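Local coordinates for spore germination protein GerM (Bacillus subtilis subsp. subtilis str. 168, PDB 6GZB) that is of unknown biochemical function but affects both sporulation and germination, and is built around two tandem GerMN domains, at residues V66-L72 with I95-F100; T202-L206 with E236-P241; S212-V216 with S289-S294; V296-E301 with V330-V336. All coordinates share one frame; numbering follows the deposited sequence.

Contact 1 (V66-L72 with I95-F100); sequences VAQTLPL and ILPNGF
Strand 66-72 and the irregular chain 95-100 run past each other in opposite senses, Val-66 facing Phe-100 and Leu-70 facing Ile-95, with CA atoms 7.3 Å apart for the latter pair. The backbones stay too far apart to bond, and the gap is filled by Val-66, Gln-68 and Leu-70, which all project from the same side of the strand. Opposite them, Pro-97 to Phe-100 form a type II beta turn, with Gly-99 at positive phi (87°) in its third position. Gln-68 lies on the Phe-100 ring. Bent at chi2 (-76°), its chain lays CG over the centre of that ring, a CH-pi contact of 3.8 Å from CG to the centroid, and its amide lies stacked on the same ring, the planes only 10° apart. A bond from Gln-68 NE2 to Ala-67 O, 3.1 Å, helps to hold the amide flat, while Gln-68 OE1 comes 3.5 Å from Pro-97 CG. Val-66 CB sits at the ring edge. Farther along, Leu-70 CD1 reaches the CD corner of the Pro-97 ring, 3.8 Å away, and Ile-95 CD1 reaches Leu-72 CD1 at 4.0 Å. Strand 51-60 lies between 65-73 and 100-101 in an antiparallel sheet, so the contact spans its two outer strands; Tyr-214 of strand 213-223 packs against Val-66, Gln-68 and Phe-100, bringing in the second domain.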
# COMPACT_ATOMS: atom_id res chain seq x y z
N VAL A 66 -3.06 -6.40 -0.40
CA VAL A 66 -1.61 -6.30 -0.28
C VAL A 66 -0.98 -6.36 -1.66
O VAL A 66 -1.38 -7.17 -2.50
CB VAL A 66 -1.00 -7.48 0.51
CG1 VAL A 66 0.46 -7.20 0.80
CG2 VAL A 66 -1.77 -7.75 1.79
N ALA A 67 0.05 -5.54 -1.88
CA ALA A 67 0.81 -5.59 -3.12
C ALA A 67 1.62 -6.89 -3.17
O ALA A 67 2.27 -7.25 -2.20
CB ALA A 67 1.75 -4.39 -3.21
N GLN A 68 1.52 -7.60 -4.29
CA GLN A 68 2.50 -8.60 -4.66
C GLN A 68 3.07 -8.28 -6.03
O GLN A 68 2.33 -8.18 -7.01
CB GLN A 68 1.89 -9.99 -4.67
CG GLN A 68 1.53 -10.51 -3.29
CD GLN A 68 2.75 -10.95 -2.51
OE1 GLN A 68 3.27 -12.05 -2.74
NE2 GLN A 68 3.23 -10.09 -1.62
N THR A 69 4.38 -8.06 -6.08
CA THR A 69 5.03 -7.66 -7.33
C THR A 69 5.45 -8.88 -8.12
O THR A 69 6.21 -9.72 -7.63
CB THR A 69 6.22 -6.73 -7.07
OG1 THR A 69 5.73 -5.44 -6.67
CG2 THR A 69 7.06 -6.55 -8.33
N LEU A 70 4.87 -9.02 -9.31
CA LEU A 70 4.90 -10.28 -10.04
C LEU A 70 5.20 -10.03 -11.52
O LEU A 70 4.91 -8.96 -12.04
CB LEU A 70 3.55 -11.00 -9.90
CG LEU A 70 3.28 -11.53 -8.49
CD1 LEU A 70 1.83 -11.96 -8.35
CD2 LEU A 70 4.24 -12.66 -8.16
N PRO A 71 5.79 -11.03 -12.20
CA PRO A 71 6.21 -10.88 -13.59
C PRO A 71 5.04 -10.96 -14.57
O PRO A 71 4.36 -11.98 -14.63
CB PRO A 71 7.15 -12.07 -13.80
CG PRO A 71 6.67 -13.11 -12.86
CD PRO A 71 6.08 -12.38 -11.67
N LEU A 72 4.78 -9.88 -15.28
CA LEU A 72 3.71 -9.86 -16.27
C LEU A 72 4.29 -9.70 -17.67
O LEU A 72 5.20 -8.90 -17.87
CB LEU A 72 2.75 -8.69 -15.99
CG LEU A 72 1.49 -9.00 -15.18
CD1 LEU A 72 1.82 -9.77 -13.92
CD2 LEU A 72 0.75 -7.71 -14.85
N ILE A 95 0.95 -17.67 -11.50
CA ILE A 95 1.99 -16.96 -10.76
C ILE A 95 1.51 -16.52 -9.39
O ILE A 95 2.16 -15.70 -8.73
CB ILE A 95 2.50 -15.74 -11.55
CG1 ILE A 95 1.33 -14.85 -11.99
CG2 ILE A 95 3.29 -16.20 -12.77
CD1 ILE A 95 1.75 -13.55 -12.62
N LEU A 96 0.40 -17.08 -8.94
CA LEU A 96 -0.21 -16.70 -7.66
C LEU A 96 0.63 -17.23 -6.51
O LEU A 96 0.79 -18.43 -6.36
CB LEU A 96 -1.63 -17.28 -7.58
CG LEU A 96 -2.58 -16.74 -6.51
CD1 LEU A 96 -2.80 -15.25 -6.69
CD2 LEU A 96 -3.90 -17.48 -6.57
N PRO A 97 1.16 -16.34 -5.67
CA PRO A 97 1.88 -16.81 -4.50
C PRO A 97 0.99 -17.52 -3.49
O PRO A 97 -0.19 -17.18 -3.33
CB PRO A 97 2.46 -15.53 -3.90
CG PRO A 97 2.54 -14.58 -5.04
CD PRO A 97 1.37 -14.90 -5.91
N ASN A 98 1.59 -18.44 -2.75
CA ASN A 98 0.91 -19.09 -1.64
C ASN A 98 0.49 -18.06 -0.60
O ASN A 98 1.26 -17.17 -0.24
CB ASN A 98 1.83 -20.14 -0.99
CG ASN A 98 2.14 -21.32 -1.90
OD1 ASN A 98 1.37 -21.65 -2.80
ND2 ASN A 98 3.27 -21.96 -1.66
N GLY A 99 -0.72 -18.23 -0.06
CA GLY A 99 -1.24 -17.36 0.98
C GLY A 99 -1.94 -16.13 0.43
O GLY A 99 -2.24 -15.19 1.18
N PHE A 100 -2.18 -16.11 -0.87
CA PHE A 100 -2.88 -15.01 -1.52
C PHE A 100 -3.94 -15.55 -2.47
O PHE A 100 -3.78 -16.64 -3.01
CB PHE A 100 -1.90 -14.14 -2.32
CG PHE A 100 -0.94 -13.38 -1.47
CD1 PHE A 100 0.25 -13.97 -1.05
CD2 PHE A 100 -1.24 -12.10 -1.05
CE1 PHE A 100 1.13 -13.27 -0.25
CE2 PHE A 100 -0.37 -11.41 -0.22
CZ PHE A 100 0.82 -11.99 0.17

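Contact 2 (T202-L206 with E236-P241); sequences TVYYL and ELAKGP
The Tyr-205 ring carries Pro-241 on one face, with CB over its centre, 3.9 Å from CB to the centroid and 10° off the normal, a CH-pi contact; at its edge, in plane, lies Glu-236 O. This is strand-on-helix packing in the second GerMN domain: strand 198-208, paired antiparallel with 213-223, lies against the C-terminal end of helix 229-239. Gly-240 ends that helix with positive phi (89°), and the chain turns there to bring Pro-241 over the ring. The torsion of Tyr-205 (chi1 -63°) sets CG opposite the carbonyl carbon and sends the phenol toward the last helical turn, where OH makes a weak 3.3 Å bond to Glu-236 O. That carbonyl also accepts the helical bond from Gly-240 N. The stronger partner of the hydroxyl is Lys-220 NZ, which also forms a salt bridge with Glu-236 OE1, while Lys-239 NZ forms another with Glu-236 OE2, 2.9 Å away. Toward the start of the strand segment Val-203 and Leu-237 lie alongside each other, pointing opposite ways, and Val-203 CG2 touches Glu-236 CB. Packing is tight at one methyl: Leu-237 CD2 lies 3.5 Å from Val-203 CG1 and 3.2 Å from Tyr-204 O.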
# COMPACT_ATOMS: atom_id res chain seq x y z
N THR A 202 -2.03 6.21 6.07
CA THR A 202 -1.62 4.86 5.74
C THR A 202 -0.27 4.55 6.34
O THR A 202 0.67 5.35 6.26
CB THR A 202 -1.60 4.66 4.23
OG1 THR A 202 -2.94 4.71 3.75
CG2 THR A 202 -0.98 3.31 3.86
N VAL A 203 -0.22 3.40 7.02
CA VAL A 203 0.98 2.95 7.72
C VAL A 203 1.21 1.48 7.34
O VAL A 203 0.26 0.69 7.28
CB VAL A 203 0.77 3.07 9.24
CG1 VAL A 203 1.91 2.43 10.01
CG2 VAL A 203 0.60 4.53 9.63
N TYR A 204 2.46 1.13 7.06
CA TYR A 204 2.80 -0.23 6.65
C TYR A 204 3.26 -1.07 7.83
O TYR A 204 4.14 -0.67 8.59
CB TYR A 204 3.89 -0.22 5.58
CG TYR A 204 3.39 0.11 4.20
CD1 TYR A 204 3.22 1.43 3.79
CD2 TYR A 204 3.12 -0.89 3.29
CE1 TYR A 204 2.80 1.72 2.50
CE2 TYR A 204 2.69 -0.61 2.01
CZ TYR A 204 2.51 0.70 1.63
OH TYR A 204 2.08 0.97 0.34
N TYR A 205 2.63 -2.23 7.99
CA TYR A 205 3.06 -3.18 8.98
C TYR A 205 3.57 -4.43 8.30
O TYR A 205 3.44 -4.59 7.09
CB TYR A 205 1.92 -3.52 9.94
CG TYR A 205 1.44 -2.34 10.73
CD1 TYR A 205 2.20 -1.84 11.79
CD2 TYR A 205 0.25 -1.70 10.43
CE1 TYR A 205 1.76 -0.76 12.53
CE2 TYR A 205 -0.18 -0.60 11.15
CZ TYR A 205 0.56 -0.15 12.21
OH TYR A 205 0.13 0.94 12.91
N LEU A 206 4.15 -5.32 9.10
CA LEU A 206 4.83 -6.50 8.59
C LEU A 206 3.94 -7.73 8.76
O LEU A 206 3.17 -7.83 9.72
CB LEU A 206 6.14 -6.66 9.34
CG LEU A 206 7.12 -7.76 8.93
CD1 LEU A 206 7.74 -7.47 7.57
CD2 LEU A 206 8.20 -7.91 9.99
N GLU A 236 2.87 5.77 15.11
CA GLU A 236 2.01 4.61 14.85
C GLU A 236 2.84 3.35 14.56
O GLU A 236 2.43 2.23 14.91
CB GLU A 236 1.07 4.87 13.66
CG GLU A 236 -0.02 5.90 13.93
CD GLU A 236 -0.90 5.53 15.12
OE1 GLU A 236 -1.14 4.33 15.33
OE2 GLU A 236 -1.29 6.43 15.88
N LEU A 237 3.97 3.53 13.89
CA LEU A 237 4.86 2.39 13.62
C LEU A 237 5.42 1.82 14.91
O LEU A 237 5.47 0.60 15.08
CB LEU A 237 5.99 2.81 12.69
CG LEU A 237 5.60 2.94 11.21
CD1 LEU A 237 6.72 3.56 10.40
CD2 LEU A 237 5.23 1.59 10.64
N ALA A 238 5.77 2.70 15.84
CA ALA A 238 6.28 2.30 17.15
C ALA A 238 5.21 1.63 18.00
O ALA A 238 5.51 0.70 18.74
CB ALA A 238 6.84 3.51 17.88
N LYS A 239 3.97 2.10 17.90
CA LYS A 239 2.87 1.49 18.66
C LYS A 239 2.57 0.09 18.16
O LYS A 239 2.12 -0.76 18.92
CB LYS A 239 1.59 2.31 18.54
CG LYS A 239 1.60 3.62 19.31
CD LYS A 239 0.19 4.19 19.37
CE LYS A 239 0.18 5.66 18.99
NZ LYS A 239 -1.22 6.15 18.81
N GLY A 240 2.70 -0.12 16.85
CA GLY A 240 2.47 -1.42 16.26
C GLY A 240 1.02 -1.62 15.86
O GLY A 240 0.18 -0.76 16.10
N PRO A 241 0.72 -2.76 15.23
CA PRO A 241 -0.62 -3.00 14.72
C PRO A 241 -1.58 -3.43 15.83
O PRO A 241 -1.17 -3.66 16.96
CB PRO A 241 -0.41 -4.12 13.71
CG PRO A 241 0.78 -4.85 14.20
CD PRO A 241 1.67 -3.81 14.84

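Contact 3 (S212-V216 with S289-S294); sequences SEYYV and SEVLNS
Tyr-215 has more surface buried here than any other residue, followed by Glu-290 and Glu-213, and these three side chains bridge strand 213-216 and helix 289-294. The strand and helix segments run nearly side by side, their axes 10.0 Å apart and inclined by 28°. Tyr-215 stretches across to the helix, where its hydroxyl comes 3.3 Å from Glu-290 CA. The Asn-293 side chain comes across the phenol, its amide plane turned 69° from the ring, and donates from ND2 to Tyr-215 OH at 3.2 Å; the oxygen lies somewhat out of the amide plane. Asn-293 CB rests 3.5 Å from Tyr-215 CZ. On the ring edge sits Ser-294 OG, which itself donates to Glu-290 O at 3.0 Å; Ser-294 N reaches the same carbonyl oxygen from the other face of its plane, so the serine grips it twice.

The two acids meet at the outer end. Glu-213, extended beyond CG, approaches Glu-290, bent at chi2 (82°), with their carboxylate planes steeply inclined to each other. Glu-213 OE1 and Glu-290 OE2 are only 2.6 Å apart, a closeness that would be unfavourable if both were charged, so one of the acids is probably protonated. Leu-206 of neighbouring strand 198-208 packs against Glu-213, Tyr-215 and Glu-290, so helix 289-299 packs on both strands of this antiparallel pair, while Tyr-214 faces the first domain and bonds Asp-60.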
# COMPACT_ATOMS: atom_id res chain seq x y z
N SER A 212 7.72 -15.76 2.64
CA SER A 212 8.27 -14.42 2.75
C SER A 212 7.62 -13.52 3.80
O SER A 212 6.53 -13.80 4.30
CB SER A 212 8.24 -13.71 1.39
OG SER A 212 6.91 -13.42 0.98
N GLU A 213 8.36 -12.49 4.18
CA GLU A 213 7.81 -11.29 4.79
C GLU A 213 7.27 -10.37 3.70
O GLU A 213 7.80 -10.31 2.60
CB GLU A 213 8.89 -10.54 5.55
CG GLU A 213 9.42 -11.22 6.80
CD GLU A 213 10.51 -10.41 7.47
OE1 GLU A 213 11.33 -9.81 6.75
OE2 GLU A 213 10.51 -10.30 8.72
N TYR A 214 6.21 -9.63 4.02
CA TYR A 214 5.70 -8.63 3.12
C TYR A 214 5.04 -7.50 3.89
O TYR A 214 4.82 -7.60 5.09
CB TYR A 214 4.73 -9.26 2.11
CG TYR A 214 3.57 -10.02 2.72
CD1 TYR A 214 2.36 -9.39 2.97
CD2 TYR A 214 3.64 -11.39 2.94
CE1 TYR A 214 1.30 -10.08 3.52
CE2 TYR A 214 2.56 -12.10 3.44
CZ TYR A 214 1.40 -11.44 3.73
OH TYR A 214 0.31 -12.13 4.21
N TYR A 215 4.86 -6.38 3.23
CA TYR A 215 4.46 -5.16 3.90
C TYR A 215 3.03 -4.83 3.56
O TYR A 215 2.66 -4.79 2.39
CB TYR A 215 5.41 -4.03 3.53
CG TYR A 215 6.82 -4.30 4.03
CD1 TYR A 215 7.18 -4.00 5.34
CD2 TYR A 215 7.72 -5.02 3.25
CE1 TYR A 215 8.43 -4.32 5.83
CE2 TYR A 215 8.97 -5.34 3.74
CZ TYR A 215 9.31 -5.01 5.03
OH TYR A 215 10.56 -5.30 5.52
N VAL A 216 2.22 -4.66 4.60
CA VAL A 216 0.79 -4.49 4.46
C VAL A 216 0.38 -3.07 4.89
O VAL A 216 0.68 -2.64 6.01
CB VAL A 216 0.03 -5.48 5.36
CG1 VAL A 216 -1.47 -5.27 5.23
CG2 VAL A 216 0.42 -6.90 5.01
N SER A 289 16.02 -4.24 8.48
CA SER A 289 15.40 -4.04 7.19
C SER A 289 13.89 -3.82 7.30
O SER A 289 13.31 -3.10 6.50
CB SER A 289 15.66 -5.25 6.31
OG SER A 289 16.86 -5.06 5.57
N GLU A 290 13.27 -4.51 8.24
CA GLU A 290 11.84 -4.46 8.42
C GLU A 290 11.43 -3.08 8.92
O GLU A 290 10.42 -2.52 8.49
CB GLU A 290 11.38 -5.52 9.43
CG GLU A 290 11.43 -6.94 8.88
CD GLU A 290 12.82 -7.55 8.93
OE1 GLU A 290 13.74 -6.92 9.48
OE2 GLU A 290 12.99 -8.66 8.39
N VAL A 291 12.21 -2.54 9.85
CA VAL A 291 11.96 -1.22 10.38
C VAL A 291 12.17 -0.16 9.29
O VAL A 291 11.30 0.68 9.05
CB VAL A 291 12.86 -0.92 11.59
CG1 VAL A 291 12.92 0.56 11.86
CG2 VAL A 291 12.36 -1.67 12.82
N LEU A 292 13.30 -0.26 8.59
CA LEU A 292 13.63 0.70 7.54
C LEU A 292 12.64 0.69 6.38
O LEU A 292 12.20 1.74 5.93
CB LEU A 292 15.04 0.44 7.03
CG LEU A 292 15.62 1.48 6.07
CD1 LEU A 292 15.65 2.85 6.72
CD2 LEU A 292 17.01 1.04 5.62
N ASN A 293 12.31 -0.50 5.87
CA ASN A 293 11.30 -0.62 4.82
C ASN A 293 9.94 -0.04 5.22
O ASN A 293 9.26 0.58 4.40
CB ASN A 293 11.13 -2.08 4.41
CG ASN A 293 12.22 -2.56 3.49
OD1 ASN A 293 12.65 -1.83 2.60
ND2 ASN A 293 12.67 -3.79 3.70
N SER A 294 9.51 -0.35 6.43
CA SER A 294 8.25 0.16 6.97
C SER A 294 8.24 1.68 6.98
O SER A 294 7.27 2.30 6.54
CB SER A 294 8.03 -0.38 8.39
OG SER A 294 7.55 -1.69 8.33

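Contact 4 (V296-E301 with V330-V336); sequences VLTLTE and VSRPSQV
Val-296 and Leu-297 form the close-packed side of this contact, nestling against the chain that leaves strand 330-331. Val-296 CG1, anti to the backbone N, rests 3.5 Å from Ser-331 O and also meets Arg-332 CA, while its other branch, CG2, meets Val-330 CG1 at 3.9 Å. Leu-297 CD2 is shared: it touches Pro-333 CD and, 3.9 Å away, Val-336 CG2, and it also lies over the centre of one face of the Arg-332 guanidinium.

The polar side is more open, with Thr-300, Glu-301 and Arg-332 all partly exposed, yet it is well bonded. Arg-332 is fully extended from CG to NE and runs past Thr-300 to the end of the helix. Its NH2 bonds Thr-300 OG1 in the guanidinium plane at 2.9 Å (155° at the hydrogen), and makes weak bonds to Leu-297 O and Glu-301 OE1. NH1 closes the salt bridge to Glu-301 OE1 at 2.8 Å, on the syn side but well out of the carboxylate plane. That same oxygen accepts from Tyr-204 OH. Thr-300 OG1 in turn donates to Val-296 O at 2.6 Å, the carbonyl that Thr-300 N also uses from its opposite face. Beyond, Ser-334 and Gln-335 are exposed and take no part, before Val-336 returns to Leu-297. With its valine, leucine and proline packing and the salt bridge and hydrogen bonds of Arg-332 at the C-terminal end of helix 289-299, this is helix-to-loop packing that joins the helix to the chain after edge strand 330-331 of the second GerMN domain.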
# COMPACT_ATOMS: atom_id res chain seq x y z
N VAL A 296 10.10 3.75 5.17
CA VAL A 296 10.21 4.32 3.85
C VAL A 296 8.93 4.14 3.05
O VAL A 296 8.48 5.07 2.37
CB VAL A 296 11.40 3.71 3.08
CG1 VAL A 296 11.41 4.18 1.63
CG2 VAL A 296 12.70 4.09 3.77
N LEU A 297 8.35 2.94 3.11
CA LEU A 297 7.07 2.70 2.42
C LEU A 297 5.98 3.62 2.97
O LEU A 297 5.13 4.10 2.23
CB LEU A 297 6.63 1.24 2.56
CG LEU A 297 7.44 0.23 1.74
CD1 LEU A 297 7.08 -1.19 2.15
CD2 LEU A 297 7.21 0.41 0.25
N THR A 298 6.00 3.84 4.28
CA THR A 298 4.94 4.61 4.94
C THR A 298 5.07 6.09 4.58
O THR A 298 4.12 6.72 4.12
CB THR A 298 5.02 4.42 6.47
OG1 THR A 298 4.71 3.06 6.80
CG2 THR A 298 4.05 5.35 7.17
N LEU A 299 6.28 6.61 4.71
CA LEU A 299 6.51 8.04 4.48
C LEU A 299 6.36 8.43 3.01
O LEU A 299 5.77 9.47 2.70
CB LEU A 299 7.88 8.44 5.00
CG LEU A 299 7.89 9.08 6.39
CD1 LEU A 299 6.77 8.57 7.27
CD2 LEU A 299 9.23 8.91 7.10
N THR A 300 6.79 7.56 2.11
CA THR A 300 6.68 7.85 0.68
C THR A 300 5.27 7.65 0.12
O THR A 300 5.06 7.82 -1.07
CB THR A 300 7.66 7.01 -0.18
OG1 THR A 300 7.43 5.61 0.01
CG2 THR A 300 9.08 7.33 0.20
N GLU A 301 4.31 7.27 0.97
CA GLU A 301 2.90 7.35 0.60
C GLU A 301 2.37 8.77 0.74
O GLU A 301 1.30 9.08 0.22
CB GLU A 301 2.02 6.45 1.49
CG GLU A 301 2.23 4.97 1.30
CD GLU A 301 1.84 4.46 -0.08
OE1 GLU A 301 2.36 3.40 -0.47
OE2 GLU A 301 1.02 5.10 -0.78
N VAL A 330 17.20 7.22 1.66
CA VAL A 330 16.67 5.98 1.11
C VAL A 330 15.35 6.27 0.41
O VAL A 330 14.46 6.93 0.95
CB VAL A 330 16.44 4.94 2.22
CG1 VAL A 330 15.97 3.62 1.64
CG2 VAL A 330 17.71 4.75 3.03
N SER A 331 15.21 5.76 -0.80
CA SER A 331 14.00 5.98 -1.56
C SER A 331 13.14 4.72 -1.56
O SER A 331 13.55 3.67 -1.08
CB SER A 331 14.33 6.43 -2.98
OG SER A 331 15.13 5.47 -3.63
N ARG A 332 11.91 4.86 -2.03
CA ARG A 332 10.95 3.78 -2.02
C ARG A 332 11.49 2.61 -2.85
O ARG A 332 12.00 2.80 -3.95
CB ARG A 332 9.65 4.30 -2.62
CG ARG A 332 8.49 3.33 -2.58
CD ARG A 332 7.25 4.04 -3.11
NE ARG A 332 6.08 3.17 -3.13
CZ ARG A 332 5.19 3.09 -2.14
NH1 ARG A 332 4.16 2.27 -2.25
NH2 ARG A 332 5.33 3.84 -1.06
N PRO A 333 11.39 1.38 -2.32
CA PRO A 333 11.81 0.19 -3.06
C PRO A 333 11.23 0.17 -4.47
O PRO A 333 10.09 0.58 -4.69
CB PRO A 333 11.23 -0.96 -2.23
CG PRO A 333 11.15 -0.42 -0.85
CD PRO A 333 10.91 1.06 -0.96
N SER A 334 12.03 -0.29 -5.43
CA SER A 334 11.59 -0.35 -6.83
C SER A 334 10.54 -1.43 -7.01
O SER A 334 9.61 -1.28 -7.79
CB SER A 334 12.78 -0.61 -7.77
OG SER A 334 13.93 -1.00 -7.04
N GLN A 335 10.68 -2.52 -6.26
CA GLN A 335 9.68 -3.58 -6.24
C GLN A 335 9.15 -3.75 -4.82
O GLN A 335 9.88 -4.19 -3.93
CB GLN A 335 10.30 -4.90 -6.72
CG GLN A 335 10.75 -4.84 -8.17
CD GLN A 335 11.34 -6.15 -8.66
OE1 GLN A 335 11.16 -7.20 -8.05
NE2 GLN A 335 12.05 -6.08 -9.77
N VAL A 336 7.89 -3.39 -4.62
CA VAL A 336 7.24 -3.60 -3.33
C VAL A 336 6.73 -5.04 -3.21
O VAL A 336 5.90 -5.47 -4.01
CB VAL A 336 6.05 -2.63 -3.16
CG1 VAL A 336 5.35 -2.86 -1.82
CG2 VAL A 336 6.52 -1.19 -3.29

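How the contacts relate
Contacts 1 and 2 are buried, contact 3 lies at the surface and contact 4 is intermediate. Contacts 2 and 3 share the antiparallel pair 198-208 and 213-223, joined where Tyr-205 O probably bonds Val-216 N, but pack it against different helices. Helix 289-299 serves both contacts 3 and 4, and Tyr-204 N of contact 2 probably bonds its Thr-298 OG1. Contact 1, in the first GerMN domain, meets contact 3 through Val-66 on Val-216, and contact 4 through Thr-69 and Val-336. It stacks an amide on a ring among apolar groups, without bonds between its segments; contact 2 adds a weak phenol bond to proline and leucine packing; contacts 3 and 4 bring carboxylates, and contact 4 a guanidinium.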